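Local structure of hypothetical protein (Pyrococcus furiosus, 2FZF) at residues A[22-27]-A[121-126]; A[34-39]-A[61-66]; A[111-116]-A[152-157]. The protein is of unknown function but belongs to the rubrerythrin family of ferritin-like helical bundles, and may therefore hold metal ions among its helices. One frame throughout, in Å; residues are numbered along the deposited sequence.

Contact 1: A[22-27]-A[121-126]; sequences EELLGM and AEFYLK
The backbone carbonyl O of Leu24 meets the ring of Phe123 at the edge, near the ring plane and 4.1 Å from CZ, a loose contact between a polar atom and an aromatic rim. The setting is the helical bundle of the rubrerythrin family, in which helix 21-44 and helix 103-129 stand well apart here: even the nearest alpha carbons, Leu24 CA and Phe123 CA, are separated by 9.5 Å. Phe123 does most of the bridging, met by Leu24 and Met27. With its CG anti to the backbone N (chi1 -176°), the ring is carried straight out from helix 103-129 toward the other helix. Two apolar groups of helix 21-44 receive its far end. The CD2 branch of Leu24 touches Phe123 CZ at 4.2 Å, and Met27 approaches at about a right angle to the phenylalanine side chain.

The contact is thus purely a matter of packing across the bundle, and it is small, with 121 Å² buried in all, but all three touching residues are shielded from solvent. Further apolar groups complete their surroundings: Leu24 also rests on Phe19 and Leu127, while Met27 lies against Pro85 and Ile89 of the loop region. Polar bonds lie beside the contact. Gly26 N donates to Glu22 O at 2.8 Å, and Glu23 OE2 accepts from the backbone N of Ser20 just ahead of helix 21-44, as in one half of a capping box. The hydrogen bond between Tyr124 OH and Glu32 OE2 ties the same two helices together. The bend at the end of Met27 (chi3 43°) turns its methyl group to the ring, where Met27 CE lies 4.1 Å from Phe123 CE2.

Contact 2: A[34-39]-A[61-66]; sequences GAREFY and EEKKHE
Arg36 and Lys63 cross at a slant at the margin of this contact, and their carbon chains, not their charges, make the larger share of it. The lysine methylenes pass over one face of the arginine guanidinium, and lower down Arg36 CD is 4.1 Å from Lys63 CG. Arg36 gets there by an extended chain whose CG stands opposite the backbone N (chi1 -167°). The modelled approach of NH1 to Lys63 CD and CE is too close to be trusted in detail. The two positive ends also lie near each other, Arg36 NH1 about 3.9 Å from Lys63 NZ, so attraction between charges probably does not hold the pair. With an alanine here in place of Arg36 the guanidinium is gone, and the methylenes of Lys63 are likely to lose their cover and turn more freely.

Apolar-to-carboxylate contacts form the buried part. Glu62 OE2 lies 3.6 Å from Tyr39 CE1, approaching the ring obliquely with the carboxylate and ring planes 71° apart, and Glu62 OE1 is 4.3 Å from Ala35 CB. Phe38 CD1 lies over the rim of one face of the Tyr39 ring.

The ionic and hydrogen bonds do not span the two segments. Lys64 NZ donates to Glu61 O at 3.2 Å and pairs with Glu61 OE2 at 3.6 Å, spanning the break at Glu62 between helix 51-61 and helix 63-76. Glu66 forms a salt bridge with Arg70, further along helix 63-76.

Around the inward-facing Glu62 gather the carboxylates of Glu32, Glu117 and Glu147, with His150 against its side chain. Such a cluster is consistent with the carboxylate-bridged di-iron site of rubrerythrins, so the wall formed by Ala35 and Tyr39 probably flanks a metal pocket.

Contact 3: A[111-116]-A[152-157]; sequences RWAMKA and YTLRAE
Leu154 packs into the surface of helix 103-129 at Ala113 and Met114, and this is the tight half of the contact. Its CD1 branch lies 3.6 Å from the methyl CB of Ala113 and equally near the backbone N of Met114, while Met114 CB and Leu154 CB are 3.8 Å apart. Met114 CA and Leu154 CA are separated by 5.6 Å, and the short helical segments run nearly antiparallel, 161° between their directions, with axes 8.8 Å apart.

Toward the other side the packing passes to the longer, partly exposed pair Met114 and Arg155. Met114 CG sits between the backbone N and the carbonyl carbon (chi1 48°), which carries the thioether across the base of the Arg155 side chain at a slant, its SD 3.8 Å from Arg155 CB. The methyl goes further out, with Met114 CE 4.0 Å from Arg155 CG and at the edge of the guanidinium, near its plane. The charged end of Arg155 is bound by others: NH1 to Tyr151 OH, and NH2 in a salt bridge to Asp145 of the second subunit.

The pairing is the antiparallel helix packing of a ferritin-like bundle. On its inner side Leu154 also touches Ile55 and Leu58 of helix 51-61 and Tyr39 of helix 21-44, so that helix 134-164 meets three other helices through one leucine.

The three contacts join the helices of one bundle at different levels. Contacts 1 and 2 share helix 21-44, and contacts 1 and 3 share helix 103-129; contact 1 lies with its centre 15 Å from that of contact 2 and 19 Å from that of contact 3, on the opposite side of the chain's centre from the latter. Contact 2 is nested within the loop closed by contact 1, precedes contact 3 in sequence, and adjoins it where Phe38 CE1 lies 3.8 Å from Ala113 CB. Contact 1 crosses contact 3 along the chain. Segments of contacts 2 and 3 also lie within reach of the second subunit.

Contact 1: A[22-27]-A[121-126]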
loop_
_atom_site.group_PDB
_atom_site.type_symbol
_atom_site.label_atom_id
_atom_site.label_comp_id
_atom_site.label_asym_id
_atom_site.label_seq_id
_atom_site.Cartn_x
_atom_site.Cartn_y
_atom_site.Cartn_z
ATOM N N GLU A 22 -11.940 8.510 -23.992
ATOM C CA GLU A 22 -12.912 9.249 -23.192
ATOM C C GLU A 22 -13.887 8.300 -22.491
ATOM O O GLU A 22 -14.263 8.516 -21.337
ATOM C CB GLU A 22 -13.670 10.246 -24.078
ATOM C CG GLU A 22 -13.888 9.756 -25.499
ATOM C CD GLU A 22 -13.129 10.566 -26.539
ATOM O OE1 GLU A 22 -13.505 11.741 -26.773
ATOM O OE2 GLU A 22 -12.155 10.035 -27.121
ATOM N N GLU A 23 -14.285 7.243 -23.191
ATOM C CA GLU A 23 -15.204 6.260 -22.632
ATOM C C GLU A 23 -14.531 5.582 -21.459
ATOM O O GLU A 23 -15.137 5.365 -20.405
ATOM C CB GLU A 23 -15.573 5.219 -23.684
ATOM C CG GLU A 23 -16.753 5.624 -24.546
ATOM C CD GLU A 23 -17.147 4.549 -25.542
ATOM O OE1 GLU A 23 -18.329 4.534 -25.947
ATOM O OE2 GLU A 23 -16.279 3.732 -25.921
ATOM N N LEU A 24 -13.266 5.244 -21.659
ATOM C CA LEU A 24 -12.497 4.610 -20.615
ATOM C C LEU A 24 -12.379 5.590 -19.451
ATOM O O LEU A 24 -12.732 5.257 -18.321
ATOM C CB LEU A 24 -11.116 4.194 -21.143
ATOM C CG LEU A 24 -11.126 3.035 -22.157
ATOM C CD1 LEU A 24 -9.704 2.705 -22.582
ATOM C CD2 LEU A 24 -11.790 1.812 -21.541
ATOM N N LEU A 25 -11.911 6.805 -19.714
ATOM C CA LEU A 25 -11.806 7.765 -18.627
ATOM C C LEU A 25 -13.139 7.888 -17.892
ATOM O O LEU A 25 -13.156 8.044 -16.674
ATOM C CB LEU A 25 -11.356 9.134 -19.132
ATOM C CG LEU A 25 -9.879 9.242 -19.525
ATOM C CD1 LEU A 25 -9.671 10.570 -20.179
ATOM C CD2 LEU A 25 -8.974 9.095 -18.331
ATOM N N GLY A 26 -14.254 7.806 -18.612
ATOM C CA GLY A 26 -15.538 7.886 -17.941
ATOM C C GLY A 26 -15.713 6.697 -16.997
ATOM O O GLY A 26 -16.233 6.823 -15.888
ATOM N N MET A 27 -15.277 5.530 -17.462
ATOM C CA MET A 27 -15.340 4.296 -16.692
ATOM C C MET A 27 -14.536 4.465 -15.415
ATOM O O MET A 27 -15.008 4.126 -14.328
ATOM C CB MET A 27 -14.765 3.133 -17.509
ATOM C CG MET A 27 -15.705 2.604 -18.584
ATOM S SD MET A 27 -15.147 1.070 -19.420
ATOM C CE MET A 27 -14.575 0.133 -18.013
ATOM N N ALA A 121 -5.496 -0.985 -10.792
ATOM C CA ALA A 121 -4.105 -0.641 -11.037
ATOM C C ALA A 121 -3.710 -1.159 -12.415
ATOM O O ALA A 121 -3.025 -0.468 -13.168
ATOM C CB ALA A 121 -3.209 -1.252 -9.965
ATOM N N GLU A 122 -4.144 -2.374 -12.743
ATOM C CA GLU A 122 -3.832 -2.971 -14.040
ATOM C C GLU A 122 -4.466 -2.168 -15.163
ATOM O O GLU A 122 -3.952 -2.129 -16.288
ATOM C CB GLU A 122 -4.321 -4.416 -14.084
ATOM C CG GLU A 122 -4.189 -5.086 -15.438
ATOM C CD GLU A 122 -4.380 -6.603 -15.362
ATOM O OE1 GLU A 122 -5.146 -7.058 -14.466
ATOM O OE2 GLU A 122 -3.772 -7.330 -16.199
ATOM N N PHE A 123 -5.583 -1.525 -14.833
ATOM C CA PHE A 123 -6.334 -0.672 -15.756
ATOM C C PHE A 123 -5.496 0.603 -16.019
ATOM O O PHE A 123 -5.181 0.921 -17.161
ATOM C CB PHE A 123 -7.708 -0.340 -15.123
ATOM C CG PHE A 123 -8.640 0.464 -16.011
ATOM C CD1 PHE A 123 -8.522 1.848 -16.100
ATOM C CD2 PHE A 123 -9.655 -0.163 -16.731
ATOM C CE1 PHE A 123 -9.405 2.596 -16.879
ATOM C CE2 PHE A 123 -10.542 0.578 -17.512
ATOM C CZ PHE A 123 -10.415 1.959 -17.588
ATOM N N TYR A 124 -5.110 1.299 -14.953
ATOM C CA TYR A 124 -4.323 2.508 -15.085
ATOM C C TYR A 124 -2.955 2.280 -15.707
ATOM O O TYR A 124 -2.284 3.227 -16.137
ATOM C CB TYR A 124 -4.154 3.163 -13.731
ATOM C CG TYR A 124 -5.429 3.716 -13.181
ATOM C CD1 TYR A 124 -6.227 4.576 -13.944
ATOM C CD2 TYR A 124 -5.822 3.429 -11.878
ATOM C CE1 TYR A 124 -7.381 5.143 -13.418
ATOM C CE2 TYR A 124 -6.973 3.986 -11.346
ATOM C CZ TYR A 124 -7.748 4.847 -12.115
ATOM O OH TYR A 124 -8.854 5.441 -11.563
ATOM N N LEU A 125 -2.533 1.020 -15.725
ATOM C CA LEU A 125 -1.253 0.632 -16.316
ATOM C C LEU A 125 -1.412 0.657 -17.823
ATOM O O LEU A 125 -0.522 1.107 -18.546
ATOM C CB LEU A 125 -0.874 -0.782 -15.884
ATOM C CG LEU A 125 0.158 -0.859 -14.760
ATOM C CD1 LEU A 125 0.377 -2.310 -14.339
ATOM C CD2 LEU A 125 1.452 -0.216 -15.245
ATOM N N LYS A 126 -2.558 0.162 -18.287
ATOM C CA LYS A 126 -2.849 0.130 -19.708
ATOM C C LYS A 126 -3.151 1.537 -20.201
ATOM O O LYS A 126 -2.578 1.991 -21.192
ATOM C CB LYS A 126 -4.036 -0.792 -20.011
ATOM C CG LYS A 126 -4.529 -0.702 -21.474
ATOM C CD LYS A 126 -3.392 -0.877 -22.514
ATOM C CE LYS A 126 -3.825 -0.447 -23.926
ATOM N NZ LYS A 126 -5.015 -1.202 -24.432
#

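Contact 2: A[34-39]-A[61-66]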
loop_
_atom_site.group_PDB
_atom_site.type_symbol
_atom_site.label_atom_id
_atom_site.label_comp_id
_atom_site.label_asym_id
_atom_site.label_seq_id
_atom_site.Cartn_x
_atom_site.Cartn_y
_atom_site.Cartn_z
ATOM N N GLY A 34 -17.804 4.950 -7.238
ATOM C CA GLY A 34 -18.428 3.856 -6.523
ATOM C C GLY A 34 -17.529 3.259 -5.469
ATOM O O GLY A 34 -18.006 2.724 -4.466
ATOM N N ALA A 35 -16.225 3.344 -5.707
ATOM C CA ALA A 35 -15.229 2.834 -4.777
ATOM C C ALA A 35 -15.314 3.634 -3.487
ATOM O O ALA A 35 -15.558 3.083 -2.415
ATOM C CB ALA A 35 -13.853 2.965 -5.388
ATOM N N ARG A 36 -15.124 4.942 -3.611
ATOM C CA ARG A 36 -15.169 5.856 -2.485
ATOM C C ARG A 36 -16.355 5.602 -1.596
ATOM O O ARG A 36 -16.231 5.557 -0.376
ATOM C CB ARG A 36 -15.261 7.297 -2.969
ATOM C CG ARG A 36 -14.989 8.308 -1.875
ATOM C CD ARG A 36 -15.635 9.661 -2.151
ATOM N NE ARG A 36 -15.218 10.683 -1.180
ATOM C CZ ARG A 36 -15.304 10.558 0.143
ATOM N NH1 ARG A 36 -14.901 11.543 0.926
ATOM N NH2 ARG A 36 -15.788 9.451 0.691
ATOM N N GLU A 37 -17.518 5.443 -2.205
ATOM C CA GLU A 37 -18.716 5.238 -1.418
ATOM C C GLU A 37 -18.819 3.815 -0.907
ATOM O O GLU A 37 -19.599 3.523 0.003
ATOM C CB GLU A 37 -19.950 5.633 -2.232
ATOM C CG GLU A 37 -20.220 4.767 -3.425
ATOM C CD GLU A 37 -21.483 5.179 -4.172
ATOM O OE1 GLU A 37 -22.095 4.291 -4.819
ATOM O OE2 GLU A 37 -21.854 6.380 -4.124
ATOM N N PHE A 38 -18.006 2.937 -1.484
ATOM C CA PHE A 38 -17.979 1.545 -1.068
ATOM C C PHE A 38 -17.200 1.443 0.233
ATOM O O PHE A 38 -17.636 0.797 1.189
ATOM C CB PHE A 38 -17.324 0.668 -2.138
ATOM C CG PHE A 38 -16.902 -0.672 -1.630
ATOM C CD1 PHE A 38 -15.561 -0.944 -1.380
ATOM C CD2 PHE A 38 -17.843 -1.626 -1.311
ATOM C CE1 PHE A 38 -15.169 -2.148 -0.808
ATOM C CE2 PHE A 38 -17.458 -2.830 -0.739
ATOM C CZ PHE A 38 -16.116 -3.089 -0.487
ATOM N N TYR A 39 -16.042 2.083 0.271
ATOM C CA TYR A 39 -15.227 2.052 1.472
ATOM C C TYR A 39 -15.894 2.829 2.600
ATOM O O TYR A 39 -15.834 2.434 3.768
ATOM C CB TYR A 39 -13.845 2.613 1.158
ATOM C CG TYR A 39 -13.028 1.699 0.275
ATOM C CD1 TYR A 39 -12.407 2.180 -0.880
ATOM C CD2 TYR A 39 -12.817 0.364 0.636
ATOM C CE1 TYR A 39 -11.588 1.358 -1.650
ATOM C CE2 TYR A 39 -12.004 -0.467 -0.118
ATOM C CZ TYR A 39 -11.390 0.030 -1.252
ATOM O OH TYR A 39 -10.555 -0.800 -1.962
ATOM N N GLU A 61 -7.549 8.404 0.943
ATOM C CA GLU A 61 -6.525 8.383 -0.089
ATOM C C GLU A 61 -7.139 8.409 -1.488
ATOM O O GLU A 61 -6.702 9.174 -2.341
ATOM C CB GLU A 61 -5.666 7.130 0.073
ATOM C CG GLU A 61 -4.469 7.309 0.978
ATOM C CD GLU A 61 -3.371 8.100 0.301
ATOM O OE1 GLU A 61 -2.246 8.162 0.856
ATOM O OE2 GLU A 61 -3.634 8.659 -0.793
ATOM N N GLU A 62 -8.155 7.585 -1.718
ATOM C CA GLU A 62 -8.784 7.523 -3.025
ATOM C C GLU A 62 -9.845 8.572 -3.286
ATOM O O GLU A 62 -10.539 8.497 -4.300
ATOM C CB GLU A 62 -9.388 6.128 -3.261
ATOM C CG GLU A 62 -8.339 5.014 -3.408
ATOM C CD GLU A 62 -8.918 3.691 -3.891
ATOM O OE1 GLU A 62 -9.597 3.670 -4.950
ATOM O OE2 GLU A 62 -8.675 2.672 -3.207
ATOM N N LYS A 63 -9.994 9.540 -2.386
ATOM C CA LYS A 63 -11.009 10.585 -2.581
ATOM C C LYS A 63 -10.575 11.552 -3.666
ATOM O O LYS A 63 -11.395 12.048 -4.439
ATOM C CB LYS A 63 -11.254 11.364 -1.282
ATOM C CG LYS A 63 -12.076 10.614 -0.245
ATOM C CD LYS A 63 -12.025 11.290 1.130
ATOM C CE LYS A 63 -12.644 10.390 2.214
ATOM N NZ LYS A 63 -12.244 10.762 3.603
ATOM N N LYS A 64 -9.273 11.809 -3.721
ATOM C CA LYS A 64 -8.722 12.722 -4.699
ATOM C C LYS A 64 -8.617 12.128 -6.099
ATOM O O LYS A 64 -8.352 12.856 -7.051
ATOM C CB LYS A 64 -7.342 13.185 -4.245
ATOM C CG LYS A 64 -6.318 12.068 -4.220
ATOM C CD LYS A 64 -4.933 12.573 -3.883
ATOM C CE LYS A 64 -3.884 11.609 -4.423
ATOM N NZ LYS A 64 -4.105 10.187 -3.985
ATOM N N HIS A 65 -8.818 10.819 -6.232
ATOM C CA HIS A 65 -8.718 10.163 -7.539
ATOM C C HIS A 65 -9.753 10.692 -8.534
ATOM O O HIS A 65 -9.449 10.936 -9.702
ATOM C CB HIS A 65 -8.905 8.649 -7.407
ATOM C CG HIS A 65 -7.749 7.930 -6.776
ATOM N ND1 HIS A 65 -6.626 8.580 -6.304
ATOM C CD2 HIS A 65 -7.547 6.613 -6.537
ATOM C CE1 HIS A 65 -5.787 7.692 -5.799
ATOM N NE2 HIS A 65 -6.322 6.491 -5.928
ATOM N N GLU A 66 -10.984 10.856 -8.068
ATOM C CA GLU A 66 -12.052 11.327 -8.926
ATOM C C GLU A 66 -11.749 12.696 -9.484
ATOM O O GLU A 66 -11.725 12.892 -10.696
ATOM C CB GLU A 66 -13.357 11.395 -8.155
ATOM C CG GLU A 66 -14.542 11.534 -9.059
ATOM C CD GLU A 66 -15.817 11.796 -8.311
ATOM O OE1 GLU A 66 -15.946 11.333 -7.151
ATOM O OE2 GLU A 66 -16.700 12.453 -8.900
#

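Contact 3: A[111-116]-A[152-157]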
loop_
_atom_site.group_PDB
_atom_site.type_symbol
_atom_site.label_atom_id
_atom_site.label_comp_id
_atom_site.label_asym_id
_atom_site.label_seq_id
_atom_site.Cartn_x
_atom_site.Cartn_y
_atom_site.Cartn_z
ATOM N N ARG A 111 -12.118 -9.203 0.268
ATOM C CA ARG A 111 -11.592 -9.992 -0.847
ATOM C C ARG A 111 -11.947 -9.344 -2.181
ATOM O O ARG A 111 -11.103 -9.259 -3.070
ATOM C CB ARG A 111 -12.142 -11.417 -0.771
ATOM C CG ARG A 111 -11.210 -12.485 -1.344
ATOM C CD ARG A 111 -11.793 -13.863 -1.167
ATOM N NE ARG A 111 -13.151 -13.914 -1.706
ATOM C CZ ARG A 111 -14.238 -14.134 -0.970
ATOM N NH1 ARG A 111 -15.432 -14.153 -1.541
ATOM N NH2 ARG A 111 -14.133 -14.344 0.335
ATOM N N TRP A 112 -13.197 -8.886 -2.306
ATOM C CA TRP A 112 -13.680 -8.208 -3.513
ATOM C C TRP A 112 -13.013 -6.849 -3.697
ATOM O O TRP A 112 -12.804 -6.395 -4.820
ATOM C CB TRP A 112 -15.199 -8.003 -3.455
ATOM C CG TRP A 112 -15.978 -9.184 -3.975
ATOM C CD1 TRP A 112 -16.689 -10.106 -3.241
ATOM C CD2 TRP A 112 -16.028 -9.634 -5.334
ATOM N NE1 TRP A 112 -17.160 -11.101 -4.062
ATOM C CE2 TRP A 112 -16.770 -10.838 -5.354
ATOM C CE3 TRP A 112 -15.507 -9.139 -6.547
ATOM C CZ2 TRP A 112 -17.008 -11.560 -6.530
ATOM C CZ3 TRP A 112 -15.744 -9.861 -7.723
ATOM C CH2 TRP A 112 -16.488 -11.054 -7.701
ATOM N N ALA A 113 -12.692 -6.192 -2.585
ATOM C CA ALA A 113 -12.057 -4.889 -2.641
ATOM C C ALA A 113 -10.668 -4.992 -3.234
ATOM O O ALA A 113 -10.286 -4.178 -4.079
ATOM C CB ALA A 113 -11.996 -4.278 -1.266
ATOM N N MET A 114 -9.897 -5.981 -2.807
ATOM C CA MET A 114 -8.551 -6.100 -3.350
ATOM C C MET A 114 -8.637 -6.536 -4.796
ATOM O O MET A 114 -7.752 -6.240 -5.594
ATOM C CB MET A 114 -7.680 -7.074 -2.527
ATOM C CG MET A 114 -8.277 -8.441 -2.176
ATOM S SD MET A 114 -7.049 -9.581 -1.377
ATOM C CE MET A 114 -6.272 -10.263 -2.842
ATOM N N LYS A 115 -9.723 -7.220 -5.133
ATOM C CA LYS A 115 -9.932 -7.676 -6.496
ATOM C C LYS A 115 -10.153 -6.441 -7.352
ATOM O O LYS A 115 -9.551 -6.279 -8.418
ATOM C CB LYS A 115 -11.158 -8.572 -6.560
ATOM C CG LYS A 115 -11.333 -9.270 -7.890
ATOM C CD LYS A 115 -10.278 -10.348 -8.067
ATOM C CE LYS A 115 -10.307 -10.929 -9.460
ATOM N NZ LYS A 115 -9.063 -11.697 -9.713
ATOM N N ALA A 116 -11.028 -5.567 -6.872
ATOM C CA ALA A 116 -11.313 -4.332 -7.576
ATOM C C ALA A 116 -10.047 -3.470 -7.672
ATOM O O ALA A 116 -9.836 -2.802 -8.675
ATOM C CB ALA A 116 -12.418 -3.574 -6.874
ATOM N N TYR A 152 -2.138 -4.407 -1.992
ATOM C CA TYR A 152 -1.317 -5.148 -1.038
ATOM C C TYR A 152 -1.767 -4.886 0.401
ATOM O O TYR A 152 -1.830 -5.812 1.226
ATOM C CB TYR A 152 0.166 -4.804 -1.224
ATOM C CG TYR A 152 0.796 -5.514 -2.414
ATOM C CD1 TYR A 152 0.869 -6.912 -2.461
ATOM C CD2 TYR A 152 1.299 -4.796 -3.501
ATOM C CE1 TYR A 152 1.428 -7.576 -3.562
ATOM C CE2 TYR A 152 1.857 -5.452 -4.609
ATOM C CZ TYR A 152 1.916 -6.840 -4.626
ATOM O OH TYR A 152 2.464 -7.485 -5.699
ATOM N N THR A 153 -2.103 -3.635 0.704
ATOM C CA THR A 153 -2.568 -3.311 2.044
ATOM C C THR A 153 -3.816 -4.150 2.312
ATOM O O THR A 153 -3.940 -4.769 3.365
ATOM C CB THR A 153 -2.927 -1.807 2.180
ATOM O OG1 THR A 153 -1.790 -1.013 1.832
ATOM C CG2 THR A 153 -3.345 -1.474 3.603
ATOM N N LEU A 154 -4.733 -4.189 1.350
ATOM C CA LEU A 154 -5.962 -4.955 1.529
ATOM C C LEU A 154 -5.770 -6.464 1.743
ATOM O O LEU A 154 -6.510 -7.096 2.511
ATOM C CB LEU A 154 -6.900 -4.720 0.349
ATOM C CG LEU A 154 -7.798 -3.495 0.486
ATOM C CD1 LEU A 154 -8.528 -3.270 -0.826
ATOM C CD2 LEU A 154 -8.791 -3.700 1.630
ATOM N N ARG A 155 -4.784 -7.036 1.053
ATOM C CA ARG A 155 -4.490 -8.467 1.161
ATOM C C ARG A 155 -3.857 -8.756 2.532
ATOM O O ARG A 155 -4.043 -9.837 3.100
ATOM C CB ARG A 155 -3.535 -8.909 0.031
ATOM C CG ARG A 155 -3.360 -10.431 -0.125
ATOM C CD ARG A 155 -1.975 -10.786 -0.677
ATOM N NE ARG A 155 -1.903 -10.825 -2.131
ATOM C CZ ARG A 155 -0.768 -10.834 -2.831
ATOM N NH1 ARG A 155 -0.812 -10.872 -4.156
ATOM N NH2 ARG A 155 0.409 -10.775 -2.225
ATOM N N ALA A 156 -3.103 -7.795 3.062
ATOM C CA ALA A 156 -2.497 -8.003 4.367
ATOM C C ALA A 156 -3.666 -8.179 5.333
ATOM O O ALA A 156 -3.744 -9.158 6.084
ATOM C CB ALA A 156 -1.631 -6.801 4.761
ATOM N N GLU A 157 -4.595 -7.235 5.288
ATOM C CA GLU A 157 -5.764 -7.330 6.142
ATOM C C GLU A 157 -6.431 -8.692 5.973
ATOM O O GLU A 157 -6.618 -9.431 6.938
ATOM C CB GLU A 157 -6.743 -6.206 5.825
ATOM C CG GLU A 157 -6.256 -4.867 6.329
ATOM C CD GLU A 157 -5.755 -4.944 7.755
ATOM O OE1 GLU A 157 -6.408 -5.615 8.587
ATOM O OE2 GLU A 157 -4.708 -4.331 8.043
#